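Oligogalacturonate-specific porin KdgM (Dickeya dadantii, PDB 4FQE) forms a monomeric outer-membrane channel specific for oligogalacturonides and is needed for the full virulence of the bacterium. Local coordinates at residues I3-H7 and P188-V192; D145-E151 and H174-Y180; H17-I23 and S35-Q41. All coordinates share one frame; numbering follows the deposited sequence.

Contact 1: residues I3-H7 and P188-V192; sequences IDYRH and PYVEV. With C8E ((hydroxyethyloxy)tri(ethyloxy)octane), chain G.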
loop_
_atom_site.group_PDB
_atom_site.type_symbol
_atom_site.label_atom_id
_atom_site.label_comp_id
_atom_site.label_asym_id
_atom_site.label_seq_id
_atom_site.Cartn_x
_atom_site.Cartn_y
_atom_site.Cartn_z
ATOM N N ILE A 3 12.803 -3.846 2.003
ATOM C CA ILE A 3 12.280 -4.132 3.327
ATOM C C ILE A 3 11.782 -2.783 3.879
ATOM O O ILE A 3 12.501 -1.778 3.856
ATOM C CB ILE A 3 13.376 -4.723 4.228
ATOM C CG1 ILE A 3 13.854 -6.067 3.677
ATOM C CG2 ILE A 3 12.889 -4.896 5.673
ATOM C CD1 ILE A 3 15.147 -6.564 4.309
ATOM N N ASP A 4 10.547 -2.775 4.345
ATOM C CA ASP A 4 9.859 -1.565 4.702
ATOM C C ASP A 4 9.387 -1.754 6.133
ATOM O O ASP A 4 8.554 -2.604 6.414
ATOM C CB ASP A 4 8.690 -1.316 3.728
ATOM C CG ASP A 4 7.986 0.017 3.966
ATOM O OD1 ASP A 4 7.534 0.301 5.081
ATOM O OD2 ASP A 4 7.789 0.732 2.967
ATOM N N TYR A 5 9.920 -0.930 7.023
ATOM C CA TYR A 5 9.425 -0.837 8.369
ATOM C C TYR A 5 8.560 0.405 8.562
ATOM O O TYR A 5 8.893 1.479 8.068
ATOM C CB TYR A 5 10.588 -0.733 9.367
ATOM C CG TYR A 5 10.077 -0.321 10.738
ATOM C CD1 TYR A 5 9.368 -1.227 11.533
ATOM C CD2 TYR A 5 10.223 0.979 11.198
ATOM C CE1 TYR A 5 8.876 -0.843 12.774
ATOM C CE2 TYR A 5 9.728 1.378 12.436
ATOM C CZ TYR A 5 9.055 0.453 13.212
ATOM O OH TYR A 5 8.575 0.853 14.435
ATOM N N ARG A 6 7.451 0.252 9.275
ATOM C CA ARG A 6 6.507 1.354 9.465
ATOM C C ARG A 6 5.899 1.283 10.869
ATOM O O ARG A 6 5.543 0.202 11.343
ATOM C CB ARG A 6 5.392 1.323 8.391
ATOM C CG ARG A 6 4.503 2.554 8.384
ATOM C CD ARG A 6 3.450 2.511 7.272
ATOM N NE ARG A 6 2.369 1.583 7.615
ATOM C CZ ARG A 6 1.420 1.161 6.783
ATOM N NH1 ARG A 6 1.384 1.570 5.522
ATOM N NH2 ARG A 6 0.487 0.315 7.241
ATOM N N HIS A 7 5.787 2.436 11.514
ATOM C CA HIS A 7 5.106 2.603 12.804
ATOM C C HIS A 7 3.918 3.492 12.609
ATOM O O HIS A 7 4.001 4.535 11.927
ATOM C CB HIS A 7 6.062 3.204 13.830
ATOM C CG HIS A 7 5.483 3.310 15.229
ATOM N ND1 HIS A 7 5.491 2.284 16.090
ATOM C CD2 HIS A 7 4.877 4.371 15.893
ATOM C CE1 HIS A 7 4.920 2.638 17.242
ATOM N NE2 HIS A 7 4.552 3.927 17.140
ATOM N N PRO A 188 13.056 7.189 3.550
ATOM C CA PRO A 188 12.152 7.508 4.643
ATOM C C PRO A 188 10.884 8.183 4.151
ATOM O O PRO A 188 10.890 8.756 3.079
ATOM C CB PRO A 188 12.974 8.464 5.508
ATOM C CG PRO A 188 13.934 9.099 4.587
ATOM C CD PRO A 188 14.303 7.974 3.635
ATOM N N TYR A 189 9.807 8.044 4.931
ATOM C CA TYR A 189 8.545 8.627 4.621
ATOM C C TYR A 189 7.639 8.834 5.816
ATOM O O TYR A 189 7.811 8.233 6.850
ATOM C CB TYR A 189 7.831 7.775 3.572
ATOM C CG TYR A 189 7.467 6.382 4.059
ATOM C CD1 TYR A 189 8.309 5.301 3.862
ATOM C CD2 TYR A 189 6.269 6.161 4.704
ATOM C CE1 TYR A 189 7.954 4.024 4.298
ATOM C CE2 TYR A 189 5.906 4.912 5.156
ATOM C CZ TYR A 189 6.736 3.841 4.948
ATOM O OH TYR A 189 6.322 2.587 5.445
ATOM N N VAL A 190 6.671 9.714 5.629
ATOM C CA VAL A 190 5.656 10.046 6.610
ATOM C C VAL A 190 4.287 10.061 5.930
ATOM O O VAL A 190 4.172 10.332 4.712
ATOM C CB VAL A 190 5.927 11.405 7.297
ATOM C CG1 VAL A 190 5.968 12.579 6.319
ATOM C CG2 VAL A 190 4.858 11.667 8.340
ATOM N N GLU A 191 3.253 9.711 6.690
ATOM C CA GLU A 191 1.882 9.768 6.193
ATOM C C GLU A 191 0.994 10.342 7.243
ATOM O O GLU A 191 1.184 10.090 8.426
ATOM C CB GLU A 191 1.335 8.372 5.822
ATOM C CG GLU A 191 2.275 7.515 4.989
ATOM C CD GLU A 191 1.770 6.107 4.766
ATOM O OE1 GLU A 191 0.560 5.941 4.426
ATOM O OE2 GLU A 191 2.603 5.162 4.910
ATOM N N VAL A 192 0.012 11.114 6.802
ATOM C CA VAL A 192 -1.019 11.630 7.697
ATOM C C VAL A 192 -2.331 11.379 7.011
ATOM O O VAL A 192 -2.513 11.736 5.823
ATOM C CB VAL A 192 -0.854 13.120 7.976
ATOM C CG1 VAL A 192 -1.877 13.589 9.009
ATOM C CG2 VAL A 192 0.572 13.368 8.421
HETATM C C1 C8E G . 13.503 -3.891 8.828
HETATM C C2 C8E G . 13.950 -2.468 9.072
HETATM C C3 C8E G . 13.913 -1.608 7.807
HETATM C C4 C8E G . 14.840 -2.133 6.716
HETATM C C5 C8E G . 16.321 -2.082 7.097
HETATM C C6 C8E G . 16.982 -3.461 7.161
HETATM C C7 C8E G . 17.952 -3.671 6.004
HETATM C C8 C8E G . 19.003 -4.738 6.322
HETATM O O9 C8E G . 20.199 -4.542 5.568
HETATM C C10 C8E G . 20.993 -3.507 6.145
HETATM C C11 C8E G . 22.297 -3.256 5.432
HETATM O O12 C8E G . 22.672 -1.882 5.620
HETATM C C13 C8E G . 22.782 -1.430 6.994
HETATM C C14 C8E G . 24.216 -1.475 7.493
HETATM O O15 C8E G . 24.222 -1.111 8.891
HETATM C C16 C8E G . 23.846 -2.158 9.785
HETATM C C17 C8E G . 22.722 -1.790 10.719
HETATM O O18 C8E G . 22.144 -3.002 11.213
HETATM C C19 C8E G . 20.736 -2.970 11.382
HETATM C C20 C8E G . 20.079 -3.915 10.396
HETATM O O21 C8E G . 18.887 -4.444 10.992
HETATM O O HOH W 1 2.997 2.883 3.872
#
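Y189 and D4 meet on the inside of a closed, twelve-stranded antiparallel beta barrel. Their strands, 2-9 and 186-195, are not neighbours in the sheet: strand 205-215 runs between them, so the contact is made mainly by side chains, without backbone pairing, and the short segments approach no nearer than 9.2 Å axis to axis. The Y189 hydroxyl donates a hydrogen bond to D4, OH to OD1 2.6 Å, and is received on the syn lone pair of OD1. OD1 lies in the plane of the tyrosine ring, whereas the carboxylate is turned 50° from it. R20 forms a salt bridge to the same OD1, so this oxygen is gripped twice.

The second polar link is looser. R6 NH1 and E191 OE2 form a long salt bridge of 3.8 Å, and a water fills in between them, accepting from NH1 and donating to OE2. The other oxygen of E191, OE1, is taken by R209 and N175, so the carboxylate ties together several strands of the wall.

Van der Waals contact joins the two links: the CB, CG and CD carbons of R6 pass the Y189 hydroxyl oxygen, CB being 3.3 Å from OH, while CD sits at the edge of the tyrosine ring. On the outer surface of the barrel the chemistry changes: Y5 CB and I3 face a detergent molecule, whose C1 lies 3.4 Å from I3 CG2.

Contact 2: residues D145-E151 and H174-Y180; sequences DYTIGYE and HNVKLSY. With C8E ((hydroxyethyloxy)tri(ethyloxy)octane), chain I.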
loop_
_atom_site.group_PDB
_atom_site.type_symbol
_atom_site.label_atom_id
_atom_site.label_comp_id
_atom_site.label_asym_id
_atom_site.label_seq_id
_atom_site.Cartn_x
_atom_site.Cartn_y
_atom_site.Cartn_z
ATOM N N ASP A 145 13.867 13.379 -6.080
ATOM C CA ASP A 145 13.859 12.410 -4.959
ATOM C C ASP A 145 12.636 12.422 -4.051
ATOM O O ASP A 145 12.498 11.538 -3.180
ATOM C CB ASP A 145 15.110 12.641 -4.114
ATOM C CG ASP A 145 16.378 12.493 -4.920
ATOM O OD1 ASP A 145 16.415 11.637 -5.807
ATOM O OD2 ASP A 145 17.341 13.223 -4.671
ATOM N N TYR A 146 11.781 13.439 -4.199
ATOM C CA TYR A 146 10.534 13.491 -3.441
ATOM C C TYR A 146 9.332 12.907 -4.166
ATOM O O TYR A 146 9.181 13.050 -5.392
ATOM C CB TYR A 146 10.202 14.924 -3.073
ATOM C CG TYR A 146 11.140 15.505 -2.101
ATOM C CD1 TYR A 146 10.929 15.345 -0.734
ATOM C CD2 TYR A 146 12.249 16.213 -2.526
ATOM C CE1 TYR A 146 11.804 15.889 0.182
ATOM C CE2 TYR A 146 13.124 16.769 -1.613
ATOM C CZ TYR A 146 12.896 16.612 -0.264
ATOM O OH TYR A 146 13.762 17.156 0.648
ATOM N N THR A 147 8.449 12.276 -3.395
ATOM C CA THR A 147 7.152 11.895 -3.906
ATOM C C THR A 147 6.080 12.326 -2.940
ATOM O O THR A 147 6.156 12.027 -1.727
ATOM C CB THR A 147 7.057 10.374 -4.142
ATOM O OG1 THR A 147 8.091 9.984 -5.049
ATOM C CG2 THR A 147 5.691 9.989 -4.707
ATOM N N ILE A 148 5.076 13.031 -3.457
ATOM C CA ILE A 148 3.875 13.309 -2.650
ATOM C C ILE A 148 2.730 12.474 -3.244
ATOM O O ILE A 148 2.511 12.481 -4.472
ATOM C CB ILE A 148 3.552 14.824 -2.583
ATOM C CG1 ILE A 148 2.387 15.143 -1.612
ATOM C CG2 ILE A 148 3.218 15.391 -3.969
ATOM C CD1 ILE A 148 2.744 15.285 -0.133
ATOM N N GLY A 149 2.010 11.764 -2.382
ATOM C CA GLY A 149 0.902 10.906 -2.802
ATOM C C GLY A 149 -0.383 11.165 -2.057
ATOM O O GLY A 149 -0.362 11.289 -0.824
ATOM N N TYR A 150 -1.493 11.282 -2.779
ATOM C CA TYR A 150 -2.822 11.364 -2.162
ATOM C C TYR A 150 -3.538 10.044 -2.468
ATOM O O TYR A 150 -3.465 9.548 -3.579
ATOM C CB TYR A 150 -3.648 12.533 -2.690
ATOM C CG TYR A 150 -5.125 12.479 -2.303
ATOM C CD1 TYR A 150 -6.099 12.272 -3.253
ATOM C CD2 TYR A 150 -5.535 12.581 -0.968
ATOM C CE1 TYR A 150 -7.443 12.186 -2.917
ATOM C CE2 TYR A 150 -6.878 12.515 -0.625
ATOM C CZ TYR A 150 -7.831 12.327 -1.619
ATOM O OH TYR A 150 -9.166 12.274 -1.320
ATOM N N GLU A 151 -4.205 9.506 -1.464
ATOM C CA GLU A 151 -4.916 8.232 -1.552
ATOM C C GLU A 151 -6.290 8.432 -0.944
ATOM O O GLU A 151 -6.438 8.981 0.169
ATOM C CB GLU A 151 -4.172 7.144 -0.791
ATOM C CG GLU A 151 -4.886 5.797 -0.840
ATOM C CD GLU A 151 -4.076 4.684 -0.190
ATOM O OE1 GLU A 151 -2.956 4.405 -0.675
ATOM O OE2 GLU A 151 -4.597 4.076 0.775
ATOM N N HIS A 174 -8.912 9.444 3.724
ATOM C CA HIS A 174 -8.038 10.337 2.973
ATOM C C HIS A 174 -6.649 10.229 3.538
ATOM O O HIS A 174 -6.449 10.345 4.767
ATOM C CB HIS A 174 -8.512 11.757 3.109
ATOM C CG HIS A 174 -9.905 12.018 2.569
ATOM N ND1 HIS A 174 -10.138 12.277 1.271
ATOM C CD2 HIS A 174 -11.131 12.129 3.218
ATOM C CE1 HIS A 174 -11.464 12.488 1.080
ATOM N NE2 HIS A 174 -12.069 12.405 2.277
ATOM N N ASN A 175 -5.674 9.978 2.687
ATOM C CA ASN A 175 -4.311 9.835 3.146
ATOM C C ASN A 175 -3.325 10.601 2.282
ATOM O O ASN A 175 -3.456 10.630 1.035
ATOM C CB ASN A 175 -3.940 8.348 3.210
ATOM C CG ASN A 175 -2.753 8.084 4.108
ATOM O OD1 ASN A 175 -2.860 8.165 5.334
ATOM N ND2 ASN A 175 -1.653 7.646 3.512
ATOM N N VAL A 176 -2.379 11.270 2.947
ATOM C CA VAL A 176 -1.261 11.930 2.278
ATOM C C VAL A 176 0.083 11.362 2.740
ATOM O O VAL A 176 0.374 11.287 3.934
ATOM C CB VAL A 176 -1.287 13.437 2.556
ATOM C CG1 VAL A 176 -0.174 14.127 1.796
ATOM C CG2 VAL A 176 -2.648 14.026 2.204
ATOM N N LYS A 177 0.913 10.980 1.785
ATOM C CA LYS A 177 2.200 10.368 2.069
ATOM C C LYS A 177 3.252 11.216 1.392
ATOM O O LYS A 177 3.076 11.651 0.232
ATOM C CB LYS A 177 2.277 8.951 1.499
ATOM C CG LYS A 177 3.615 8.232 1.697
ATOM C CD LYS A 177 3.585 6.813 1.085
ATOM C CE LYS A 177 4.621 5.848 1.632
ATOM N NZ LYS A 177 4.684 4.533 0.875
ATOM N N LEU A 178 4.336 11.477 2.115
ATOM C CA LEU A 178 5.475 12.173 1.549
ATOM C C LEU A 178 6.720 11.316 1.758
ATOM O O LEU A 178 7.055 10.952 2.878
ATOM C CB LEU A 178 5.622 13.547 2.234
ATOM C CG LEU A 178 6.861 14.363 1.881
ATOM C CD1 LEU A 178 6.829 14.782 0.405
ATOM C CD2 LEU A 178 6.951 15.584 2.781
ATOM N N SER A 179 7.397 10.972 0.675
ATOM C CA SER A 179 8.575 10.136 0.747
ATOM C C SER A 179 9.781 10.874 0.148
ATOM O O SER A 179 9.634 11.704 -0.732
ATOM C CB SER A 179 8.281 8.776 0.048
ATOM O OG SER A 179 8.499 8.849 -1.335
ATOM N N TYR A 180 10.973 10.537 0.621
ATOM C CA TYR A 180 12.198 11.120 0.141
ATOM C C TYR A 180 13.253 10.027 -0.028
ATOM O O TYR A 180 13.603 9.310 0.916
ATOM C CB TYR A 180 12.678 12.204 1.115
ATOM C CG TYR A 180 14.004 12.841 0.735
ATOM C CD1 TYR A 180 14.134 13.567 -0.435
ATOM C CD2 TYR A 180 15.118 12.727 1.556
ATOM C CE1 TYR A 180 15.339 14.156 -0.785
ATOM C CE2 TYR A 180 16.317 13.289 1.200
ATOM C CZ TYR A 180 16.414 14.016 0.025
ATOM O OH TYR A 180 17.611 14.587 -0.312
HETATM C C1 C8E I . 0.001 16.435 -7.606
HETATM C C2 C8E I . -1.134 15.887 -6.760
HETATM C C3 C8E I . -0.657 15.007 -5.598
HETATM C C4 C8E I . -0.496 15.791 -4.293
HETATM C C5 C8E I . -1.742 15.787 -3.408
HETATM C C6 C8E I . -1.385 15.947 -1.928
HETATM C C7 C8E I . -2.344 16.844 -1.152
HETATM C C8 C8E I . -3.772 16.319 -1.228
HETATM O O9 C8E I . -4.524 16.717 -0.076
HETATM C C10 C8E I . -5.879 16.259 -0.090
HETATM C C11 C8E I . -6.104 15.477 1.191
HETATM O O12 C8E I . -7.357 15.825 1.768
HETATM C C13 C8E I . -7.361 15.510 3.156
HETATM C C14 C8E I . -8.716 15.863 3.733
HETATM O O15 C8E I . -8.652 15.726 5.158
HETATM C C16 C8E I . -9.855 15.181 5.683
HETATM C C17 C8E I . -10.508 16.185 6.610
HETATM O O18 C8E I . -11.367 15.465 7.498
HETATM C C19 C8E I . -11.975 16.327 8.463
HETATM C C20 C8E I . -11.113 16.356 9.720
HETATM O O21 C8E I . -11.584 15.397 10.676
HETATM O O HOH W 2 10.366 9.410 -3.029
HETATM O O HOH W 3 -1.347 8.667 0.589
#
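With chi1 at 168°, Y150 swings its ring away from the backbone N, and H174, at chi1 -62°, sets its own opposite the carbonyl carbon; the two side chains therefore lie side by side, pointing the same way. The tyrosine hydroxyl then reaches the histidine, with Y150 OH and H174 ND1 hydrogen-bonded at 2.8 Å and the nitrogen at the edge of the phenol ring, in its plane. Beneath them runs a regular antiparallel pairing of neighbouring barrel strands, 146-157 and 171-180. T147 with S179, G149 with K177 and E151 with N175 are the hydrogen-bonded pairs, each joined by two backbone bonds.

The outer face carries Y146, I148 and Y150 against Y180, L178 and V176. Y180 CD1 stands over the centre of the Y146 ring, 3.3 Å from Y146 CZ, but the planes are inclined by 32°, so the rings meet obliquely. Further along, I148 CD1 packs on V176 CG1 at 3.7 Å. A detergent molecule lies along this face: its alkyl chain meets I148 CG2, its C11 comes within 3.6 Å of Y150 CE2, and C14 covers one face of the H174 ring.

The inner face is wetted. One water joins D145 O, T147 OG1 and S179 OG, the last at 2.6 Å. Another donates to G149 O and accepts from N175 ND2, an amide nitrogen that also bonds to E191 on the next strand. The same two strands thus offer carbon and aromatic rings to the membrane side and hydroxyls, an amide, the charged K177 and E151 and bound water to the lumen, consistent with the wall of a porin.

Contact 3: residues H17-I23 and S35-Q41; sequences HKDRLLI and SEVKWAQ. With C8E ((hydroxyethyloxy)tri(ethyloxy)octane), chain G; OCT (N-octane), chain B.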
loop_
_atom_site.group_PDB
_atom_site.type_symbol
_atom_site.label_atom_id
_atom_site.label_comp_id
_atom_site.label_asym_id
_atom_site.label_seq_id
_atom_site.Cartn_x
_atom_site.Cartn_y
_atom_site.Cartn_z
ATOM N N HIS A 17 -0.745 1.409 19.129
ATOM C CA HIS A 17 0.221 1.575 18.072
ATOM C C HIS A 17 0.244 0.332 17.269
ATOM O O HIS A 17 -0.183 -0.744 17.735
ATOM C CB HIS A 17 1.619 1.866 18.638
ATOM C CG HIS A 17 2.202 0.749 19.498
ATOM N ND1 HIS A 17 3.077 -0.165 19.016
ATOM C CD2 HIS A 17 2.052 0.467 20.843
ATOM C CE1 HIS A 17 3.434 -1.004 19.995
ATOM N NE2 HIS A 17 2.815 -0.612 21.117
ATOM N N LYS A 18 0.716 0.465 16.041
ATOM C CA LYS A 18 0.922 -0.677 15.154
ATOM C C LYS A 18 2.318 -0.599 14.563
ATOM O O LYS A 18 2.828 0.510 14.271
ATOM C CB LYS A 18 -0.106 -0.697 14.013
ATOM C CG LYS A 18 -1.578 -0.641 14.424
ATOM C CD LYS A 18 -2.462 -0.530 13.175
ATOM C CE LYS A 18 -3.961 -0.450 13.467
ATOM N NZ LYS A 18 -4.735 -1.111 12.361
ATOM N N ASP A 19 2.944 -1.754 14.375
ATOM C CA ASP A 19 4.186 -1.844 13.632
ATOM C C ASP A 19 4.098 -2.914 12.554
ATOM O O ASP A 19 3.322 -3.886 12.662
ATOM C CB ASP A 19 5.356 -2.164 14.560
ATOM C CG ASP A 19 5.671 -1.031 15.521
ATOM O OD1 ASP A 19 6.379 -0.080 15.160
ATOM O OD2 ASP A 19 5.222 -1.086 16.675
ATOM N N ARG A 20 4.907 -2.751 11.522
ATOM C CA ARG A 20 4.952 -3.755 10.456
ATOM C C ARG A 20 6.328 -3.890 9.831
ATOM O O ARG A 20 7.117 -2.947 9.808
ATOM C CB ARG A 20 3.910 -3.435 9.366
ATOM C CG ARG A 20 4.248 -2.258 8.449
ATOM C CD ARG A 20 5.110 -2.650 7.247
ATOM N NE ARG A 20 5.193 -1.596 6.219
ATOM C CZ ARG A 20 4.230 -1.252 5.376
ATOM N NH1 ARG A 20 3.053 -1.871 5.369
ATOM N NH2 ARG A 20 4.449 -0.253 4.520
ATOM N N LEU A 21 6.606 -5.056 9.258
ATOM C CA LEU A 21 7.763 -5.212 8.426
ATOM C C LEU A 21 7.323 -5.917 7.150
ATOM O O LEU A 21 6.832 -7.021 7.240
ATOM C CB LEU A 21 8.800 -6.079 9.112
ATOM C CG LEU A 21 10.191 -5.921 8.507
ATOM C CD1 LEU A 21 10.709 -4.606 9.077
ATOM C CD2 LEU A 21 11.137 -7.099 8.829
ATOM N N LEU A 22 7.558 -5.277 6.015
ATOM C CA LEU A 22 7.042 -5.708 4.692
ATOM C C LEU A 22 8.221 -5.861 3.772
ATOM O O LEU A 22 8.954 -4.901 3.522
ATOM C CB LEU A 22 6.049 -4.684 4.129
ATOM C CG LEU A 22 5.666 -4.737 2.628
ATOM C CD1 LEU A 22 4.934 -6.027 2.290
ATOM C CD2 LEU A 22 4.825 -3.500 2.277
ATOM N N ILE A 23 8.407 -7.089 3.279
ATOM C CA ILE A 23 9.477 -7.406 2.380
ATOM C C ILE A 23 8.874 -7.740 1.028
ATOM O O ILE A 23 7.950 -8.539 0.958
ATOM C CB ILE A 23 10.234 -8.662 2.900
ATOM C CG1 ILE A 23 10.594 -8.504 4.377
ATOM C CG2 ILE A 23 11.485 -8.903 2.077
ATOM C CD1 ILE A 23 10.946 -9.875 4.997
ATOM N N SER A 35 5.805 -10.325 1.594
ATOM C CA SER A 35 5.397 -10.982 2.831
ATOM C C SER A 35 5.473 -9.894 3.924
ATOM O O SER A 35 6.392 -9.102 3.921
ATOM C CB SER A 35 6.344 -12.168 3.116
ATOM O OG SER A 35 5.925 -12.924 4.240
ATOM N N GLU A 36 4.471 -9.815 4.784
ATOM C CA GLU A 36 4.424 -8.759 5.786
ATOM C C GLU A 36 4.094 -9.386 7.131
ATOM O O GLU A 36 3.216 -10.240 7.206
ATOM C CB GLU A 36 3.385 -7.704 5.437
ATOM C CG GLU A 36 3.355 -6.546 6.407
ATOM C CD GLU A 36 2.472 -5.391 5.955
ATOM O OE1 GLU A 36 1.734 -5.516 4.932
ATOM O OE2 GLU A 36 2.504 -4.330 6.652
ATOM N N VAL A 37 4.807 -8.965 8.171
ATOM C CA VAL A 37 4.474 -9.335 9.529
ATOM C C VAL A 37 4.052 -8.059 10.247
ATOM O O VAL A 37 4.631 -6.996 10.006
ATOM C CB VAL A 37 5.641 -10.057 10.232
ATOM C CG1 VAL A 37 5.960 -11.330 9.474
ATOM C CG2 VAL A 37 6.879 -9.176 10.388
ATOM N N LYS A 38 3.003 -8.165 11.055
ATOM C CA LYS A 38 2.372 -7.015 11.680
ATOM C C LYS A 38 2.169 -7.339 13.134
ATOM O O LYS A 38 1.823 -8.464 13.459
ATOM C CB LYS A 38 1.001 -6.730 11.031
ATOM C CG LYS A 38 0.992 -6.691 9.512
ATOM C CD LYS A 38 -0.432 -6.536 8.947
ATOM C CE LYS A 38 -0.422 -6.463 7.440
ATOM N NZ LYS A 38 -1.778 -6.448 6.817
ATOM N N TRP A 39 2.413 -6.355 13.997
ATOM C CA TRP A 39 2.079 -6.452 15.404
ATOM C C TRP A 39 1.583 -5.132 15.963
ATOM O O TRP A 39 2.012 -4.052 15.514
ATOM C CB TRP A 39 3.271 -6.994 16.181
ATOM C CG TRP A 39 4.537 -6.162 16.199
ATOM C CD1 TRP A 39 5.044 -5.412 17.264
ATOM C CD2 TRP A 39 5.549 -6.041 15.139
ATOM N NE1 TRP A 39 6.240 -4.825 16.929
ATOM C CE2 TRP A 39 6.605 -5.166 15.674
ATOM C CE3 TRP A 39 5.677 -6.529 13.851
ATOM C CZ2 TRP A 39 7.716 -4.807 14.924
ATOM C CZ3 TRP A 39 6.809 -6.169 13.110
ATOM C CH2 TRP A 39 7.794 -5.313 13.630
ATOM N N ALA A 40 0.655 -5.203 16.917
ATOM C CA ALA A 40 -0.094 -4.045 17.385
ATOM C C ALA A 40 -0.477 -4.221 18.836
ATOM O O ALA A 40 -0.722 -5.351 19.296
ATOM C CB ALA A 40 -1.337 -3.817 16.539
ATOM N N GLN A 41 -0.540 -3.113 19.574
ATOM C CA GLN A 41 -0.856 -3.164 21.010
ATOM C C GLN A 41 -1.941 -2.159 21.348
ATOM O O GLN A 41 -1.891 -1.021 20.859
ATOM C CB GLN A 41 0.401 -2.879 21.848
ATOM C CG GLN A 41 1.352 -4.073 22.004
ATOM C CD GLN A 41 2.292 -3.968 23.206
ATOM O OE1 GLN A 41 1.854 -3.869 24.362
ATOM N NE2 GLN A 41 3.599 -4.012 22.937
HETATM C C1 C8E G . 13.503 -3.891 8.828
HETATM C C2 C8E G . 13.950 -2.468 9.072
HETATM C C3 C8E G . 13.913 -1.608 7.807
HETATM C C4 C8E G . 14.840 -2.133 6.716
HETATM C C5 C8E G . 16.321 -2.082 7.097
HETATM C C6 C8E G . 16.982 -3.461 7.161
HETATM C C7 C8E G . 17.952 -3.671 6.004
HETATM C C8 C8E G . 19.003 -4.738 6.322
HETATM O O9 C8E G . 20.199 -4.542 5.568
HETATM C C10 C8E G . 20.993 -3.507 6.145
HETATM C C11 C8E G . 22.297 -3.256 5.432
HETATM O O12 C8E G . 22.672 -1.882 5.620
HETATM C C13 C8E G . 22.782 -1.430 6.994
HETATM C C14 C8E G . 24.216 -1.475 7.493
HETATM O O15 C8E G . 24.222 -1.111 8.891
HETATM C C16 C8E G . 23.846 -2.158 9.785
HETATM C C17 C8E G . 22.722 -1.790 10.719
HETATM O O18 C8E G . 22.144 -3.002 11.213
HETATM C C19 C8E G . 20.736 -2.970 11.382
HETATM C C20 C8E G . 20.079 -3.915 10.396
HETATM O O21 C8E G . 18.887 -4.444 10.992
HETATM C C1 OCT B . 6.515 -16.293 1.261
HETATM C C2 OCT B . 6.714 -15.075 0.372
HETATM C C3 OCT B . 8.048 -14.384 0.676
HETATM C C4 OCT B . 8.233 -13.043 -0.048
HETATM C C5 OCT B . 9.688 -12.577 -0.049
HETATM C C6 OCT B . 9.927 -11.444 -1.052
HETATM C C7 OCT B . 11.255 -11.612 -1.777
HETATM C C8 OCT B . 11.127 -12.623 -2.891
#
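The beta hairpin of strands 18-26 and 31-40 is where W39 lies over D19, on the outer face of the barrel wall. The contact is a CH-pi interaction: D19 CB is 3.8 Å from the centroid of the six-membered ring of W39, displaced toward the ring's rim. With its CG between the backbone N and the carbonyl carbon (chi1 63°), the indole folds back across the partner strand and its CZ3 also approaches L21. The D19 carboxylate itself turns to other partners: OD1 is hydrogen-bonded to Y5 OH and H7 ND1 on strand 2-9, and H17 ND1 adds a weak bond to OD2.

Next along this face, L21 CB touches V37 CG2 at 3.9 Å. Beyond them, S35 CB meets bound n-octane, 3.7 Å from its C3.

R20 and E36 occupy the other face, toward the lumen. R20 NH1 donates to E36 OE2 in a salt bridge of 2.8 Å; the oxygen lies in the guanidinium plane, yet the nitrogen comes from above the carboxylate plane. A bend in the arginine at chi2 (86°) wraps CB, CG and CD around the same oxygen, and L22 CD2 covers part of one guanidinium face. R20 NH2 reaches on to D4, giving the arginine carboxylates on both neighbouring strands.

Paired backbone bonds run from H17 and Q41 to I23 and S35. R20 sits between two acids, which probably favours its charged form and ties three consecutive strands on the lumen side, while the outer side offers W39, L21 and V37 to the surface.

All three contacts belong to one barrel wall. Contact 1 is the buried one, formed chiefly by side chains across an intervening strand; contact 2 is partly buried and contact 3 lies more on the surface, and in both, neighbouring strands pair through their backbones. Contact 1 touches both others: strand 186-195 pairs with strand 171-180 of contact 2, and strand 2-9 with strand 18-26 of contact 3. Contacts 2 and 3 do not touch. Inside the barrel the chemistry is ionic in contacts 1 and 3, linked through D4 and R20, whereas in contact 2 hydroxyls, an amide and water link the strands, although K177 and E151 point inward. Detergent or alkane meets the outer side of all three.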